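Long-range contacts in BfpC (Escherichia coli, PDB 3VHJ), which takes part in building the bundle-forming type IV pilus as an essential membrane protein, its N-terminal cytoplasmic domain, described here, probably serving contacts with partners such as BfpD: residues 16-21 and 110-115; 32-37 and 56-61; 84-89 and 131-136. The protein carries 1 engineered substitution. One frame throughout, in Å; residues are numbered along the deposited sequence.

Contact 1 (16-21 and 110-115)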
ATOM      1  N   TYR A  16       2.735  -8.133  -6.936  1.00 17.26           N
ATOM      2  CA  TYR A  16       1.703  -7.350  -6.271  1.00 18.26           C
ATOM      3  C   TYR A  16       1.604  -5.944  -6.820  1.00 18.54           C
ATOM      4  O   TYR A  16       2.610  -5.342  -7.201  1.00 16.91           O
ATOM      5  CB  TYR A  16       2.011  -7.213  -4.787  1.00 18.76           C
ATOM      6  CG  TYR A  16       2.123  -8.509  -4.035  1.00 18.88           C
ATOM      7  CD1 TYR A  16       1.001  -9.103  -3.472  1.00 20.08           C
ATOM      8  CD2 TYR A  16       3.360  -9.122  -3.850  1.00 20.23           C
ATOM      9  CE1 TYR A  16       1.104 -10.276  -2.730  1.00 21.93           C
ATOM     10  CE2 TYR A  16       3.474 -10.299  -3.113  1.00 20.98           C
ATOM     11  CZ  TYR A  16       2.341 -10.867  -2.554  1.00 22.79           C
ATOM     12  OH  TYR A  16       2.440 -12.012  -1.799  1.00 24.27           O
ATOM     13  N   ALA A  17       0.385  -5.419  -6.827  1.00 17.23           N
ATOM     14  CA  ALA A  17       0.146  -4.060  -7.271  1.00 16.55           C
ATOM     15  C   ALA A  17       0.475  -3.180  -6.072  1.00 16.09           C
ATOM     16  O   ALA A  17      -0.061  -3.388  -4.982  1.00 16.87           O
ATOM     17  CB  ALA A  17      -1.325  -3.887  -7.661  1.00 16.24           C
ATOM     18  N   VAL A  18       1.373  -2.216  -6.263  1.00 15.72           N
ATOM     19  CA  VAL A  18       1.749  -1.292  -5.199  1.00 13.73           C
ATOM     20  C   VAL A  18       1.581   0.140  -5.708  1.00 14.84           C
ATOM     21  O   VAL A  18       1.343   0.361  -6.895  1.00 15.26           O
ATOM     22  CB  VAL A  18       3.228  -1.508  -4.740  1.00 14.36           C
ATOM     23  CG1 VAL A  18       3.386  -2.894  -4.133  1.00 13.08           C
ATOM     24  CG2 VAL A  18       4.178  -1.348  -5.922  1.00 15.12           C
ATOM     25  N   ASN A  19       1.704   1.108  -4.806  1.00 15.23           N
ATOM     26  CA  ASN A  19       1.556   2.519  -5.155  1.00 16.52           C
ATOM     27  C   ASN A  19       0.145   2.831  -5.638  1.00 16.29           C
ATOM     28  O   ASN A  19      -0.047   3.577  -6.598  1.00 15.91           O
ATOM     29  CB  ASN A  19       2.556   2.926  -6.239  1.00 18.20           C
ATOM     30  CG  ASN A  19       2.757   4.427  -6.301  1.00 21.81           C
ATOM     31  OD1 ASN A  19       3.422   5.007  -5.448  1.00 24.35           O
ATOM     32  ND2 ASN A  19       2.172   5.064  -7.307  1.00 29.12           N
ATOM     33  N   LEU A  20      -0.845   2.248  -4.976  1.00 15.86           N
ATOM     34  CA  LEU A  20      -2.237   2.498  -5.323  1.00 16.47           C
ATOM     35  C   LEU A  20      -2.716   3.706  -4.526  1.00 16.28           C
ATOM     36  O   LEU A  20      -2.091   4.092  -3.542  1.00 17.03           O
ATOM     37  CB  LEU A  20      -3.097   1.287  -4.959  1.00 17.23           C
ATOM     38  CG  LEU A  20      -2.806  -0.002  -5.730  1.00 19.32           C
ATOM     39  CD1 LEU A  20      -3.184  -1.190  -4.881  1.00 23.36           C
ATOM     40  CD2 LEU A  20      -3.578  -0.001  -7.036  1.00 20.46           C
ATOM     41  N   LEU A  21      -3.810   4.315  -4.964  1.00 14.96           N
ATOM     42  CA  LEU A  21      -4.377   5.450  -4.250  1.00 16.44           C
ATOM     43  C   LEU A  21      -5.439   4.869  -3.332  1.00 17.43           C
ATOM     44  O   LEU A  21      -6.461   4.384  -3.806  1.00 17.64           O
ATOM     45  CB  LEU A  21      -5.035   6.430  -5.221  1.00 18.71           C
ATOM     46  CG  LEU A  21      -5.745   7.642  -4.604  1.00 20.07           C
ATOM     47  CD1 LEU A  21      -4.747   8.493  -3.832  1.00 24.65           C
ATOM     48  CD2 LEU A  21      -6.392   8.463  -5.710  1.00 23.31           C
ATOM     49  N   ASP A 110       1.153   3.792   0.729  1.00 17.17           N
ATOM     50  CA  ASP A 110       1.424   2.699  -0.194  1.00 18.13           C
ATOM     51  C   ASP A 110       2.155   3.376  -1.343  1.00 18.45           C
ATOM     52  O   ASP A 110       1.540   3.803  -2.314  1.00 18.75           O
ATOM     53  CB  ASP A 110       0.134   2.047  -0.694  1.00 16.46           C
ATOM     54  CG  ASP A 110       0.394   0.998  -1.760  1.00 16.90           C
ATOM     55  OD1 ASP A 110       1.584   0.678  -1.995  1.00 15.00           O
ATOM     56  OD2 ASP A 110      -0.580   0.486  -2.361  1.00 14.53           O
ATOM     57  N   LYS A 111       3.473   3.482  -1.219  1.00 19.70           N
ATOM     58  CA  LYS A 111       4.284   4.144  -2.237  1.00 19.56           C
ATOM     59  C   LYS A 111       5.435   3.273  -2.699  1.00 19.17           C
ATOM     60  O   LYS A 111       5.993   2.510  -1.917  1.00 18.48           O
ATOM     61  CB  LYS A 111       4.848   5.450  -1.673  1.00 22.44           C
ATOM     62  CG  LYS A 111       3.791   6.424  -1.214  1.00 25.93           C
ATOM     63  CD  LYS A 111       3.287   7.295  -2.354  1.00 29.58           C
ATOM     64  CE  LYS A 111       4.362   8.270  -2.803  1.00 31.97           C
ATOM     65  NZ  LYS A 111       3.850   9.247  -3.808  1.00 35.74           N
ATOM     66  N   SER A 112       5.774   3.386  -3.978  1.00 19.09           N
ATOM     67  CA  SER A 112       6.882   2.636  -4.545  1.00 19.47           C
ATOM     68  C   SER A 112       7.828   3.655  -5.175  1.00 20.90           C
ATOM     69  O   SER A 112       7.394   4.731  -5.590  1.00 19.66           O
ATOM     70  CB  SER A 112       6.384   1.652  -5.605  1.00 20.02           C
ATOM     71  OG  SER A 112       5.799   2.335  -6.695  1.00 23.73           O
ATOM     72  N   PHE A 113       9.115   3.325  -5.222  1.00 20.95           N
ATOM     73  CA  PHE A 113      10.120   4.217  -5.800  1.00 22.28           C
ATOM     74  C   PHE A 113      11.187   3.382  -6.485  1.00 22.69           C
ATOM     75  O   PHE A 113      11.505   2.289  -6.029  1.00 22.51           O
ATOM     76  CB  PHE A 113      10.826   5.042  -4.715  1.00 22.40           C
ATOM     77  CG  PHE A 113       9.900   5.739  -3.770  1.00 23.04           C
ATOM     78  CD1 PHE A 113       9.270   5.037  -2.746  1.00 21.91           C
ATOM     79  CD2 PHE A 113       9.654   7.101  -3.904  1.00 22.32           C
ATOM     80  CE1 PHE A 113       8.409   5.687  -1.867  1.00 23.68           C
ATOM     81  CE2 PHE A 113       8.794   7.756  -3.030  1.00 23.72           C
ATOM     82  CZ  PHE A 113       8.172   7.048  -2.012  1.00 23.08           C
ATOM     83  N   HIS A 114      11.746   3.882  -7.576  1.00 26.00           N
ATOM     84  CA  HIS A 114      12.810   3.131  -8.227  1.00 29.21           C
ATOM     85  C   HIS A 114      14.128   3.492  -7.557  1.00 30.19           C
ATOM     86  O   HIS A 114      15.125   2.782  -7.696  1.00 31.73           O
ATOM     87  CB  HIS A 114      12.857   3.431  -9.728  1.00 32.50           C
ATOM     88  CG  HIS A 114      11.793   2.722 -10.509  1.00 36.79           C
ATOM     89  ND1 HIS A 114      11.499   1.389 -10.317  1.00 38.15           N
ATOM     90  CD2 HIS A 114      10.948   3.161 -11.472  1.00 37.78           C
ATOM     91  CE1 HIS A 114      10.514   1.037 -11.125  1.00 38.58           C
ATOM     92  NE2 HIS A 114      10.162   2.094 -11.836  1.00 38.91           N
ATOM     93  N   SER A 115      14.108   4.585  -6.799  1.00 30.16           N
ATOM     94  CA  SER A 115      15.290   5.071  -6.089  1.00 30.54           C
ATOM     95  C   SER A 115      15.195   4.910  -4.577  1.00 29.87           C
ATOM     96  O   SER A 115      14.210   5.315  -3.957  1.00 28.40           O
ATOM     97  CB  SER A 115      15.524   6.547  -6.416  1.00 31.25           C
ATOM     98  OG  SER A 115      16.369   7.148  -5.452  1.00 32.95           O
TER
HETATM   99  O   HOH W   1      -0.818  -2.270  -2.376  1.00 14.66           O
HETATM  100  O   HOH W   2      -0.060   5.812  -3.295  1.00 26.72           O

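Contact 2 (32-37 and 56-61)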
ATOM      1  N   ASN A  32     -18.995   2.990  -1.543  1.00 18.86           N
ATOM      2  CA  ASN A  32     -19.259   2.946  -2.972  1.00 20.21           C
ATOM      3  C   ASN A  32     -19.192   4.336  -3.602  1.00 19.45           C
ATOM      4  O   ASN A  32     -18.655   4.500  -4.691  1.00 21.16           O
ATOM      5  CB  ASN A  32     -20.630   2.316  -3.247  1.00 21.10           C
ATOM      6  CG  ASN A  32     -20.859   2.048  -4.725  1.00 24.51           C
ATOM      7  OD1 ASN A  32     -20.134   1.267  -5.344  1.00 26.28           O
ATOM      8  ND2 ASN A  32     -21.863   2.701  -5.300  1.00 22.71           N
ATOM      9  N   GLN A  33     -19.734   5.334  -2.919  1.00 21.03           N
ATOM     10  CA  GLN A  33     -19.708   6.696  -3.446  1.00 22.23           C
ATOM     11  C   GLN A  33     -18.298   7.256  -3.455  1.00 21.95           C
ATOM     12  O   GLN A  33     -17.862   7.861  -4.435  1.00 20.85           O
ATOM     13  CB  GLN A  33     -20.593   7.609  -2.611  1.00 21.91           C
ATOM     14  CG  GLN A  33     -22.067   7.358  -2.786  1.00 25.71           C
ATOM     15  CD  GLN A  33     -22.888   8.256  -1.899  1.00 27.34           C
ATOM     16  OE1 GLN A  33     -22.786   8.196  -0.674  1.00 29.05           O
ATOM     17  NE2 GLN A  33     -23.700   9.105  -2.511  1.00 29.78           N
ATOM     18  N   ALA A  34     -17.588   7.057  -2.352  1.00 22.06           N
ATOM     19  CA  ALA A  34     -16.224   7.544  -2.232  1.00 21.11           C
ATOM     20  C   ALA A  34     -15.354   6.938  -3.325  1.00 21.55           C
ATOM     21  O   ALA A  34     -14.586   7.642  -3.974  1.00 23.16           O
ATOM     22  CB  ALA A  34     -15.666   7.201  -0.855  1.00 22.47           C
ATOM     23  N   LEU A  35     -15.477   5.630  -3.534  1.00 20.51           N
ATOM     24  CA  LEU A  35     -14.688   4.955  -4.556  1.00 21.05           C
ATOM     25  C   LEU A  35     -14.962   5.506  -5.945  1.00 22.23           C
ATOM     26  O   LEU A  35     -14.040   5.834  -6.688  1.00 20.51           O
ATOM     27  CB  LEU A  35     -14.967   3.450  -4.550  1.00 19.52           C
ATOM     28  CG  LEU A  35     -14.358   2.660  -5.712  1.00 20.30           C
ATOM     29  CD1 LEU A  35     -12.850   2.854  -5.739  1.00 20.26           C
ATOM     30  CD2 LEU A  35     -14.707   1.184  -5.563  1.00 23.43           C
ATOM     31  N   ASN A  36     -16.238   5.600  -6.298  1.00 21.71           N
ATOM     32  CA  ASN A  36     -16.597   6.102  -7.611  1.00 22.61           C
ATOM     33  C   ASN A  36     -16.154   7.534  -7.841  1.00 23.37           C
ATOM     34  O   ASN A  36     -15.835   7.909  -8.970  1.00 24.01           O
ATOM     35  CB  ASN A  36     -18.100   5.953  -7.827  1.00 23.25           C
ATOM     36  CG  ASN A  36     -18.468   4.571  -8.304  1.00 25.04           C
ATOM     37  OD1 ASN A  36     -18.166   4.197  -9.439  1.00 25.47           O
ATOM     38  ND2 ASN A  36     -19.107   3.796  -7.442  1.00 27.60           N
ATOM     39  N   LYS A  37     -16.129   8.329  -6.775  1.00 24.06           N
ATOM     40  CA  LYS A  37     -15.695   9.717  -6.882  1.00 25.87           C
ATOM     41  C   LYS A  37     -14.195   9.731  -7.136  1.00 25.92           C
ATOM     42  O   LYS A  37     -13.687  10.565  -7.884  1.00 24.90           O
ATOM     43  CB  LYS A  37     -16.017  10.486  -5.596  1.00 28.77           C
ATOM     44  CG  LYS A  37     -17.499  10.822  -5.442  1.00 33.78           C
ATOM     45  CD  LYS A  37     -17.834  11.376  -4.058  1.00 36.63           C
ATOM     46  CE  LYS A  37     -17.095  12.671  -3.758  1.00 39.05           C
ATOM     47  NZ  LYS A  37     -17.478  13.222  -2.428  1.00 39.90           N
ATOM     48  N   GLU A  56     -14.617  -0.289   5.864  1.00 26.67           N
ATOM     49  CA  GLU A  56     -14.057  -0.573   4.558  1.00 25.58           C
ATOM     50  C   GLU A  56     -13.223   0.550   3.971  1.00 21.88           C
ATOM     51  O   GLU A  56     -13.237   1.678   4.456  1.00 21.42           O
ATOM     52  CB  GLU A  56     -15.180  -0.935   3.591  1.00 29.11           C
ATOM     53  CG  GLU A  56     -15.893  -2.207   3.977  1.00 33.74           C
ATOM     54  CD  GLU A  56     -16.922  -2.607   2.959  1.00 37.01           C
ATOM     55  OE1 GLU A  56     -18.089  -2.174   3.090  1.00 39.63           O
ATOM     56  OE2 GLU A  56     -16.554  -3.342   2.020  1.00 37.56           O
ATOM     57  N   GLN A  57     -12.488   0.210   2.921  1.00 20.17           N
ATOM     58  CA  GLN A  57     -11.648   1.161   2.221  1.00 19.01           C
ATOM     59  C   GLN A  57     -11.436   0.634   0.809  1.00 17.07           C
ATOM     60  O   GLN A  57     -11.791  -0.504   0.491  1.00 16.04           O
ATOM     61  CB  GLN A  57     -10.311   1.341   2.948  1.00 19.00           C
ATOM     62  CG  GLN A  57      -9.402   0.126   2.936  1.00 19.69           C
ATOM     63  CD  GLN A  57      -8.213   0.295   3.861  1.00 17.78           C
ATOM     64  OE1 GLN A  57      -7.473   1.270   3.765  1.00 17.64           O
ATOM     65  NE2 GLN A  57      -8.028  -0.658   4.768  1.00 19.73           N
ATOM     66  N   PHE A  58     -10.856   1.460  -0.045  1.00 16.80           N
ATOM     67  CA  PHE A  58     -10.656   1.055  -1.423  1.00 17.63           C
ATOM     68  C   PHE A  58      -9.334   1.540  -1.989  1.00 16.75           C
ATOM     69  O   PHE A  58      -8.716   2.465  -1.464  1.00 16.70           O
ATOM     70  CB  PHE A  58     -11.803   1.607  -2.261  1.00 17.65           C
ATOM     71  CG  PHE A  58     -12.044   3.071  -2.039  1.00 18.95           C
ATOM     72  CD1 PHE A  58     -11.251   4.025  -2.669  1.00 20.04           C
ATOM     73  CD2 PHE A  58     -13.034   3.495  -1.155  1.00 20.11           C
ATOM     74  CE1 PHE A  58     -11.442   5.386  -2.420  1.00 21.37           C
ATOM     75  CE2 PHE A  58     -13.233   4.848  -0.897  1.00 21.11           C
ATOM     76  CZ  PHE A  58     -12.435   5.797  -1.531  1.00 22.29           C
ATOM     77  N   ALA A  59      -8.909   0.894  -3.064  1.00 17.58           N
ATOM     78  CA  ALA A  59      -7.678   1.258  -3.741  1.00 17.72           C
ATOM     79  C   ALA A  59      -8.018   1.558  -5.196  1.00 16.75           C
ATOM     80  O   ALA A  59      -8.846   0.877  -5.799  1.00 16.70           O
ATOM     81  CB  ALA A  59      -6.675   0.110  -3.662  1.00 16.07           C
ATOM     82  N   VAL A  60      -7.398   2.590  -5.752  1.00 16.91           N
ATOM     83  CA  VAL A  60      -7.620   2.939  -7.152  1.00 17.45           C
ATOM     84  C   VAL A  60      -6.285   2.771  -7.870  1.00 18.29           C
ATOM     85  O   VAL A  60      -5.272   3.319  -7.435  1.00 18.68           O
ATOM     86  CB  VAL A  60      -8.134   4.392  -7.301  1.00 16.12           C
ATOM     87  CG1 VAL A  60      -8.104   4.817  -8.766  1.00 15.23           C
ATOM     88  CG2 VAL A  60      -9.569   4.475  -6.788  1.00 16.44           C
ATOM     89  N   GLY A  61      -6.287   1.999  -8.954  1.00 18.26           N
ATOM     90  CA  GLY A  61      -5.062   1.755  -9.696  1.00 18.99           C
ATOM     91  C   GLY A  61      -4.743   2.768 -10.779  1.00 20.05           C
ATOM     92  O   GLY A  61      -5.597   3.555 -11.192  1.00 21.76           O
TER

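Contact 3 (84-89 and 131-136)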
ATOM      1  N   SER A  84      -0.841  -1.256  14.420  1.00 19.37           N
ATOM      2  CA  SER A  84      -0.453  -0.416  13.291  1.00 19.35           C
ATOM      3  C   SER A  84       1.017  -0.644  12.952  1.00 20.54           C
ATOM      4  O   SER A  84       1.782  -1.138  13.780  1.00 19.67           O
ATOM      5  CB  SER A  84      -0.680   1.057  13.640  1.00 18.92           C
ATOM      6  OG  SER A  84       0.047   1.411  14.809  1.00 19.87           O
ATOM      7  N   PHE A  85       1.417  -0.278  11.738  1.00 18.56           N
ATOM      8  CA  PHE A  85       2.800  -0.473  11.326  1.00 19.35           C
ATOM      9  C   PHE A  85       3.136   0.325  10.078  1.00 19.11           C
ATOM     10  O   PHE A  85       2.255   0.693   9.302  1.00 17.70           O
ATOM     11  CB  PHE A  85       3.051  -1.956  11.042  1.00 22.20           C
ATOM     12  CG  PHE A  85       2.253  -2.491   9.875  1.00 23.85           C
ATOM     13  CD1 PHE A  85       2.752  -2.423   8.581  1.00 27.01           C
ATOM     14  CD2 PHE A  85       0.987  -3.024  10.072  1.00 27.06           C
ATOM     15  CE1 PHE A  85       2.002  -2.878   7.494  1.00 26.73           C
ATOM     16  CE2 PHE A  85       0.222  -3.485   8.991  1.00 30.10           C
ATOM     17  CZ  PHE A  85       0.736  -3.408   7.700  1.00 27.26           C
ATOM     18  N   CYS A  86       4.422   0.585   9.893  1.00 17.98           N
ATOM     19  CA  CYS A  86       4.894   1.290   8.716  1.00 20.12           C
ATOM     20  C   CYS A  86       6.287   0.744   8.449  1.00 20.42           C
ATOM     21  O   CYS A  86       6.868   0.072   9.299  1.00 18.85           O
ATOM     22  CB  CYS A  86       4.957   2.800   8.961  1.00 19.78           C
ATOM     23  SG  CYS A  86       6.487   3.379   9.719  1.00 20.19           S
ATOM     24  N   GLY A  87       6.820   1.013   7.268  1.00 21.76           N
ATOM     25  CA  GLY A  87       8.152   0.525   6.978  1.00 20.80           C
ATOM     26  C   GLY A  87       8.657   0.852   5.594  1.00 19.69           C
ATOM     27  O   GLY A  87       7.882   1.162   4.687  1.00 18.43           O
ATOM     28  N   LEU A  88       9.979   0.800   5.463  1.00 19.71           N
ATOM     29  CA  LEU A  88      10.685   1.034   4.213  1.00 19.76           C
ATOM     30  C   LEU A  88      11.190  -0.366   3.864  1.00 20.71           C
ATOM     31  O   LEU A  88      11.909  -0.983   4.653  1.00 20.98           O
ATOM     32  CB  LEU A  88      11.862   1.981   4.448  1.00 21.48           C
ATOM     33  CG  LEU A  88      12.872   2.182   3.317  1.00 21.97           C
ATOM     34  CD1 LEU A  88      12.203   2.806   2.106  1.00 22.00           C
ATOM     35  CD2 LEU A  88      14.004   3.074   3.824  1.00 24.28           C
ATOM     36  N   PHE A  89      10.805  -0.869   2.696  1.00 19.91           N
ATOM     37  CA  PHE A  89      11.184  -2.220   2.293  1.00 19.97           C
ATOM     38  C   PHE A  89      11.646  -2.326   0.850  1.00 19.42           C
ATOM     39  O   PHE A  89      11.059  -1.725  -0.043  1.00 19.39           O
ATOM     40  CB  PHE A  89       9.989  -3.172   2.408  1.00 20.19           C
ATOM     41  CG  PHE A  89       9.395  -3.279   3.779  1.00 21.79           C
ATOM     42  CD1 PHE A  89       9.902  -4.187   4.700  1.00 21.41           C
ATOM     43  CD2 PHE A  89       8.269  -2.536   4.118  1.00 22.31           C
ATOM     44  CE1 PHE A  89       9.287  -4.363   5.936  1.00 22.32           C
ATOM     45  CE2 PHE A  89       7.650  -2.704   5.351  1.00 20.41           C
ATOM     46  CZ  PHE A  89       8.157  -3.617   6.259  1.00 19.97           C
ATOM     47  N   TYR A 131       2.690   9.118  12.323  1.00 24.76           N
ATOM     48  CA  TYR A 131       1.623   8.467  13.073  1.00 23.51           C
ATOM     49  C   TYR A 131       2.279   7.591  14.149  1.00 23.31           C
ATOM     50  O   TYR A 131       3.401   7.128  13.973  1.00 22.67           O
ATOM     51  CB  TYR A 131       0.786   7.629  12.096  1.00 24.80           C
ATOM     52  CG  TYR A 131      -0.392   6.897  12.693  1.00 24.59           C
ATOM     53  CD1 TYR A 131      -0.229   5.656  13.313  1.00 24.56           C
ATOM     54  CD2 TYR A 131      -1.676   7.438  12.628  1.00 26.10           C
ATOM     55  CE1 TYR A 131      -1.316   4.971  13.849  1.00 24.39           C
ATOM     56  CE2 TYR A 131      -2.773   6.761  13.164  1.00 25.63           C
ATOM     57  CZ  TYR A 131      -2.583   5.529  13.772  1.00 25.63           C
ATOM     58  OH  TYR A 131      -3.658   4.860  14.307  1.00 25.63           O
ATOM     59  N   PRO A 132       1.594   7.372  15.285  1.00 23.76           N
ATOM     60  CA  PRO A 132       2.137   6.552  16.377  1.00 23.67           C
ATOM     61  C   PRO A 132       2.115   5.061  16.040  1.00 22.59           C
ATOM     62  O   PRO A 132       1.348   4.304  16.642  1.00 21.98           O
ATOM     63  CB  PRO A 132       1.203   6.863  17.551  1.00 23.53           C
ATOM     64  CG  PRO A 132       0.528   8.141  17.164  1.00 26.68           C
ATOM     65  CD  PRO A 132       0.324   7.991  15.692  1.00 23.75           C
ATOM     66  N   TRP A 133       2.951   4.636  15.097  1.00 20.69           N
ATOM     67  CA  TRP A 133       2.972   3.227  14.690  1.00 19.97           C
ATOM     68  C   TRP A 133       3.384   2.287  15.815  1.00 20.68           C
ATOM     69  O   TRP A 133       4.302   2.584  16.577  1.00 21.88           O
ATOM     70  CB  TRP A 133       3.932   2.999  13.511  1.00 18.74           C
ATOM     71  CG  TRP A 133       3.935   4.074  12.452  1.00 17.78           C
ATOM     72  CD1 TRP A 133       4.884   5.040  12.276  1.00 18.79           C
ATOM     73  CD2 TRP A 133       2.948   4.292  11.435  1.00 17.02           C
ATOM     74  NE1 TRP A 133       4.553   5.847  11.215  1.00 17.81           N
ATOM     75  CE2 TRP A 133       3.369   5.411  10.679  1.00 18.29           C
ATOM     76  CE3 TRP A 133       1.748   3.653  11.087  1.00 16.50           C
ATOM     77  CZ2 TRP A 133       2.631   5.906   9.597  1.00 18.65           C
ATOM     78  CZ3 TRP A 133       1.013   4.146  10.010  1.00 17.44           C
ATOM     79  CH2 TRP A 133       1.457   5.260   9.279  1.00 18.56           C
ATOM     80  N   ASP A 134       2.713   1.145  15.913  1.00 20.69           N
ATOM     81  CA  ASP A 134       3.067   0.171  16.933  1.00 21.55           C
ATOM     82  C   ASP A 134       4.413  -0.439  16.540  1.00 22.32           C
ATOM     83  O   ASP A 134       5.263  -0.697  17.392  1.00 21.48           O
ATOM     84  CB  ASP A 134       1.999  -0.923  17.045  1.00 20.78           C
ATOM     85  CG  ASP A 134       0.736  -0.439  17.735  1.00 21.85           C
ATOM     86  OD1 ASP A 134       0.855   0.294  18.737  1.00 20.52           O
ATOM     87  OD2 ASP A 134      -0.377  -0.800  17.292  1.00 21.96           O
ATOM     88  N   ARG A 135       4.600  -0.652  15.237  1.00 20.99           N
ATOM     89  CA  ARG A 135       5.841  -1.215  14.715  1.00 21.63           C
ATOM     90  C   ARG A 135       6.343  -0.421  13.513  1.00 21.78           C
ATOM     91  O   ARG A 135       5.553   0.047  12.694  1.00 21.06           O
ATOM     92  CB  ARG A 135       5.645  -2.676  14.288  1.00 24.43           C
ATOM     93  CG  ARG A 135       5.355  -3.659  15.415  1.00 26.83           C
ATOM     94  CD  ARG A 135       6.428  -3.619  16.509  1.00 29.52           C
ATOM     95  NE  ARG A 135       7.781  -3.920  16.034  1.00 32.61           N
ATOM     96  CZ  ARG A 135       8.203  -5.126  15.661  1.00 34.62           C
ATOM     97  NH1 ARG A 135       7.380  -6.166  15.703  1.00 34.53           N
ATOM     98  NH2 ARG A 135       9.457  -5.296  15.258  1.00 33.15           N
ATOM     99  N   THR A 136       7.663  -0.273  13.422  1.00 20.49           N
ATOM    100  CA  THR A 136       8.299   0.433  12.317  1.00 20.81           C
ATOM    101  C   THR A 136       9.459  -0.426  11.815  1.00 21.64           C
ATOM    102  O   THR A 136      10.262  -0.921  12.607  1.00 20.89           O
ATOM    103  CB  THR A 136       8.856   1.807  12.750  1.00 20.07           C
ATOM    104  OG1 THR A 136       7.781   2.660  13.166  1.00 19.91           O
ATOM    105  CG2 THR A 136       9.587   2.463  11.592  1.00 20.19           C
TER
HETATM  106  O   HOH W   3      -1.044   2.986  16.584  1.00 22.50           O

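Contact 1 (16-21 and 110-115)
N19 and K111, with CA atoms 4.3 Å apart, mark the point where the loop leaving strand 14-17 passes strand 107-113 without pairing with it as a sheet neighbour. N19 makes the turn with left-handed helical backbone angles (phi 64°, psi 41°), which asparagine tolerates better than most residues. The turn brings the N-H groups of N19 and L20 to the carboxylate of D110. OD1 of D110 accepts from N of N19 at 2.8 Å and OD2 from N of L20 at 3.2 Å, both donors standing above the carboxylate plane. With CG opposite its backbone N (chi1 174°), D110 extends straight toward the loop. Its OD2 also accepts from NE1 of W22 and from a water 2.8 Å away that bridges to O of A17. Several donors thus surround a buried carboxylate, which would be expected to stabilise its charged form. A second water links O of L20 to O of D110, and CA of N19 makes a C-H...O contact with that same D110 oxygen at 3.1 Å. In return, N19 uses its amide as acceptor: OD1 takes the N-H of S112 at 3.2 Å, the donor tilted out of the carbonyl plane. S112 is small enough to lie beside N19, and its hydroxyl bonds to O of L6. CG2 of V18 rests on CB of S112, 3.7 Å away, an apolar contact beside the polar cluster. V18 and S112 both lean on L97 of strand 96-101, V18 and D110 meet helix 74-77 through L74 and L75, and K111 reaches F122 of helix 116-127.

Contact 2 (32-37 and 56-61)
L35 lies across the ring of F58, where helix 32-37 runs nearly parallel to strand 56-60: their axes come within 8.7 Å at an angle of 15°. This is the tight part. CA of L35 sits 3.7 Å above the ring plane of F58, over its centre, while CB of L35 makes a CH-pi contact 4.0 Å from the ring centroid. A flat ring suits this narrow space, presenting its face to the CA and CB of L35. Next door A34, with nothing beyond CB, fits close against the ring, its CB 3.4 Å from CE2 of F58. Because CG of L35 is opposite the backbone N (chi1 171°), its branch runs back alongside F58, the two side chains pointing in opposite directions. CD1 of L35 then touches CD1 of F58 and, at 3.8 Å, CG2 of V60, a branched residue well suited to a strand. The other side of the helix is polar and solvent-exposed: N32, Q33 and N36 point away from the strand, and the end of K37 leads away from it. There, ND2 of N36 donates to O of N32 at 2.9 Å, and the backbone N of N36 reaches that oxygen from the opposite face of its plane, so one carbonyl is gripped twice within the helix. K37 has a long, weak ion pair with E29. L35 extends the apolar layer to Y47 and V49 of strand 46-52. Helix 31-42 connects strands 21-23 and 46-52, which are parallel with antiparallel strand 55-60 between them: a split beta-alpha-beta unit, the helix covering one face of the sheet.

Contact 3 (84-89 and 131-136)
W133 is sandwiched between C86 on one face and CB of Y131 on the other. CB of C86 lies 3.4 Å above the indole plane, over its centre, whereas CB of Y131 is offset toward the rim; CB of S84 comes to the indole edge. The cysteine sulfur is placed between its backbone N and carbonyl carbon (chi1 86°), bringing SG over the pyrrole ring, 3.5 Å from its centroid and 16° off the normal. NE1 of W133 is satisfied by O of V127, and C86 also packs on F123, both from helix 116-127. The ring of Y131 meets OG of S84 at its edge, in plane, and its hydroxyl bonds to N of K103. Beside these rings the two strands begin a parallel ladder, F85 bridging R135 and C86 bridging T136. N of R135 donates to O of S84 at 3.2 Å, and N of C86 donates to O of R135 at 3.1 Å. Where the ladder starts, S84 and D134 exchange bonds: N of S84 reaches OD2 of D134 at 2.9 Å, on the anti side and 27° out of the carboxylate plane, while N of D134 donates to OG of S84 at 2.9 Å. Serine fits as a short side chain that can both accept and donate, and a water joins its OG to O of P132, the centre of an inverse gamma turn. OD2 of D134 also forms a salt bridge with K103. Backbone N-H and lysine together would probably keep D134 ionised, while the polarisable sulfur suits the electron-rich indole.

Contact 1 lies between the other two in the fold, its centre about 18 Å from that of contact 2 and about 16 Å from that of contact 3. It touches contact 2 directly: O of L21 and N of V60, 2.8 Å apart, probably form a hydrogen bond pairing strands 21-23 and 55-60, and CD2 of L20 packs on CA of G61. Contact 2 is nested within the chain loop that contact 1 closes. Contacts 1 and 3 do not touch but reach opposite outer strands, 107-113 and 135-137, of one mixed sheet. Contacts 2 and 3, about 24 Å apart between centres, flank the chain's centre from opposite sides.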